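Local coordinates for protein Poly(A) RNA polymerase GLD2 (PDB 6LBK) that probably adds successive AMP units from ATP to the 3' ends of selected cytoplasmic mRNAs, and single nucleotides to certain microRNAs, at residues S91-V96 with G110-V115. The protein carries 1 engineered substitution. Residues are numbered along the deposited sequence; the frame is centred on the assembly and turned at random.
Sequences SRLFLV and GDLCLV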
ATOM      1  N   SER A  91      25.247   7.043   1.451  1.00 83.44           N
ATOM      2  CA  SER A  91      23.929   6.422   1.462  1.00 73.97           C
ATOM      3  C   SER A  91      22.912   7.328   2.134  1.00 70.45           C
ATOM      4  O   SER A  91      23.252   8.106   3.035  1.00 69.44           O
ATOM      5  CB  SER A  91      23.952   5.070   2.184  1.00 65.42           C
ATOM      6  OG  SER A  91      24.170   5.225   3.566  1.00 61.27           O
ATOM      7  N   ARG A  92      21.668   7.228   1.678  1.00 71.04           N
ATOM      8  CA  ARG A  92      20.538   7.897   2.311  1.00 77.22           C
ATOM      9  C   ARG A  92      19.413   6.900   2.581  1.00 72.98           C
ATOM     10  O   ARG A  92      19.193   5.964   1.810  1.00 77.95           O
ATOM     11  CB  ARG A  92      20.029   9.045   1.444  1.00 87.76           C
ATOM     12  CG  ARG A  92      19.242  10.091   2.195  1.00 93.35           C
ATOM     13  CD  ARG A  92      18.794  11.192   1.250  1.00108.29           C
ATOM     14  NE  ARG A  92      19.920  11.922   0.661  1.00120.81           N
ATOM     15  CZ  ARG A  92      20.396  11.730  -0.569  1.00126.60           C
ATOM     16  NH1 ARG A  92      19.847  10.819  -1.368  1.00123.33           N
ATOM     17  NH2 ARG A  92      21.422  12.457  -1.005  1.00136.27           N
ATOM     18  N   LEU A  93      18.648   7.156   3.641  1.00 57.39           N
ATOM     19  CA  LEU A  93      17.613   6.246   4.117  1.00 54.31           C
ATOM     20  C   LEU A  93      16.246   6.917   3.993  1.00 55.67           C
ATOM     21  O   LEU A  93      16.015   7.983   4.584  1.00 53.63           O
ATOM     22  CB  LEU A  93      17.890   5.877   5.570  1.00 51.11           C
ATOM     23  CG  LEU A  93      17.138   4.693   6.144  1.00 49.15           C
ATOM     24  CD1 LEU A  93      17.347   3.575   5.186  1.00 53.27           C
ATOM     25  CD2 LEU A  93      17.698   4.366   7.524  1.00 49.70           C
ATOM     26  N   PHE A  94      15.337   6.291   3.246  1.00 54.94           N
ATOM     27  CA  PHE A  94      14.040   6.883   2.932  1.00 51.78           C
ATOM     28  C   PHE A  94      12.914   6.128   3.610  1.00 54.58           C
ATOM     29  O   PHE A  94      12.835   4.897   3.493  1.00 54.69           O
ATOM     30  CB  PHE A  94      13.792   6.883   1.428  1.00 47.05           C
ATOM     31  CG  PHE A  94      14.566   7.906   0.692  1.00 49.88           C
ATOM     32  CD1 PHE A  94      15.900   7.708   0.391  1.00 51.76           C
ATOM     33  CD2 PHE A  94      13.948   9.057   0.259  1.00 54.09           C
ATOM     34  CE1 PHE A  94      16.605   8.665  -0.329  1.00 56.84           C
ATOM     35  CE2 PHE A  94      14.650  10.026  -0.445  1.00 60.52           C
ATOM     36  CZ  PHE A  94      15.979   9.832  -0.743  1.00 56.98           C
ATOM     37  N   LEU A  95      12.003   6.858   4.255  1.00 57.31           N
ATOM     38  CA  LEU A  95      10.720   6.250   4.605  1.00 53.52           C
ATOM     39  C   LEU A  95       9.896   6.094   3.343  1.00 49.07           C
ATOM     40  O   LEU A  95       9.846   7.009   2.520  1.00 50.98           O
ATOM     41  CB  LEU A  95       9.950   7.092   5.610  1.00 54.05           C
ATOM     42  CG  LEU A  95       9.949   6.556   7.048  1.00 50.53           C
ATOM     43  CD1 LEU A  95       9.116   7.424   7.978  1.00 51.98           C
ATOM     44  CD2 LEU A  95       9.467   5.140   7.083  1.00 43.17           C
ATOM     45  N   VAL A  96       9.289   4.917   3.175  1.00 50.83           N
ATOM     46  CA  VAL A  96       8.482   4.567   2.010  1.00 54.32           C
ATOM     47  C   VAL A  96       7.248   3.775   2.462  1.00 57.04           C
ATOM     48  O   VAL A  96       7.169   3.290   3.593  1.00 63.65           O
ATOM     49  CB  VAL A  96       9.313   3.743   1.003  1.00 52.78           C
ATOM     50  CG1 VAL A  96      10.443   4.572   0.447  1.00 48.14           C
ATOM     51  CG2 VAL A  96       9.878   2.490   1.684  1.00 49.34           C
ATOM     52  N   GLY A 110       6.935   0.145   9.517  1.00 74.70           N
ATOM     53  CA  GLY A 110       7.744   1.107   8.791  1.00 65.88           C
ATOM     54  C   GLY A 110       8.470   0.372   7.681  1.00 54.93           C
ATOM     55  O   GLY A 110       8.879  -0.768   7.854  1.00 53.17           O
ATOM     56  N   ASP A 111       8.579   1.033   6.531  1.00 58.68           N
ATOM     57  CA  ASP A 111       9.337   0.551   5.386  1.00 50.05           C
ATOM     58  C   ASP A 111      10.423   1.575   5.093  1.00 56.79           C
ATOM     59  O   ASP A 111      10.144   2.775   4.989  1.00 57.02           O
ATOM     60  CB  ASP A 111       8.442   0.365   4.154  1.00 73.70           C
ATOM     61  CG  ASP A 111       7.479  -0.823   4.280  1.00 98.54           C
ATOM     62  OD1 ASP A 111       7.925  -1.993   4.106  1.00100.58           O
ATOM     63  OD2 ASP A 111       6.268  -0.580   4.547  1.00113.64           O
ATOM     64  N   LEU A 112      11.655   1.096   4.958  1.00 42.94           N
ATOM     65  CA  LEU A 112      12.820   1.919   4.736  1.00 45.63           C
ATOM     66  C   LEU A 112      13.510   1.437   3.471  1.00 53.21           C
ATOM     67  O   LEU A 112      13.615   0.230   3.210  1.00 44.36           O
ATOM     68  CB  LEU A 112      13.800   1.859   5.944  1.00 44.59           C
ATOM     69  CG  LEU A 112      13.170   2.210   7.284  1.00 43.30           C
ATOM     70  CD1 LEU A 112      14.001   1.699   8.465  1.00 44.33           C
ATOM     71  CD2 LEU A 112      13.009   3.702   7.378  1.00 43.16           C
ATOM     72  N   CYS A 113      14.020   2.390   2.717  1.00 53.41           N
ATOM     73  CA  CYS A 113      14.702   2.102   1.478  1.00 49.22           C
ATOM     74  C   CYS A 113      16.076   2.757   1.562  1.00 59.21           C
ATOM     75  O   CYS A 113      16.175   3.991   1.659  1.00 55.87           O
ATOM     76  CB  CYS A 113      13.894   2.630   0.315  1.00 46.13           C
ATOM     77  SG  CYS A 113      14.771   2.413  -1.147  1.00 59.99           S
ATOM     78  N   LEU A 114      17.113   1.932   1.531  1.00 55.94           N
ATOM     79  CA  LEU A 114      18.500   2.431   1.633  1.00 57.11           C
ATOM     80  C   LEU A 114      19.027   2.678   0.230  1.00 58.83           C
ATOM     81  O   LEU A 114      19.004   1.775  -0.557  1.00 60.85           O
ATOM     82  CB  LEU A 114      19.323   1.393   2.386  1.00 53.28           C
ATOM     83  CG  LEU A 114      20.789   1.729   2.598  1.00 64.60           C
ATOM     84  CD1 LEU A 114      20.941   2.994   3.406  1.00 65.85           C
ATOM     85  CD2 LEU A 114      21.494   0.586   3.284  1.00 64.27           C
ATOM     86  N   VAL A 115      19.434   3.908  -0.041  1.00 58.96           N
ATOM     87  CA  VAL A 115      19.979   4.271  -1.371  1.00 64.76           C
ATOM     88  C   VAL A 115      21.489   4.399  -1.247  1.00 71.28           C
ATOM     89  O   VAL A 115      21.955   5.284  -0.539  1.00 77.51           O
ATOM     90  CB  VAL A 115      19.391   5.597  -1.843  1.00 63.02           C
ATOM     91  CG1 VAL A 115      19.590   5.759  -3.327  1.00 63.11           C
ATOM     92  CG2 VAL A 115      17.924   5.658  -1.505  1.00 69.54           C
TER
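Arg92 and Val115, and likewise Phe94 and Cys113, form hydrogen-bonded antiparallel pairs that join strand 91-96, outermost in the mixed five-stranded sheet of the nucleotidyltransferase palm, to strand 110-116. The Val115 N to Arg92 O bond is short and almost straight, 2.8 Å with 174° at the hydrogen, whereas Phe94 N reaches Cys113 O (2.9 Å) from 29° out of the carbonyl plane. On one face Leu93, Leu95, Leu112 and Leu114 form an apolar layer, part of it under helix 67-85. A chi1 of -165° in Leu93, CG swung away from the backbone N, helps turn CD1 back across to strand 110-116, where it lies 4.0 Å from Leu112 CB and 4.1 Å from Leu114 CD1. Farther along, the CD2 methyls of Leu95 and Leu112 meet at 3.8 Å. The opposite face bears Phe94, Val96, Cys113 and Val115; Ile184 of helix 182-194 touches the first three. Asp111, probably a ligand of the catalytic magnesium together with Asp109, also points to this face. Here Val96 CG2 packs against the Asp111 CB, 3.6 Å away. At the other end, Val115 CG2 nestles obliquely against the Phe94 ring, 3.4 Å from CD1, while Cys113 O lies at the ring's edge.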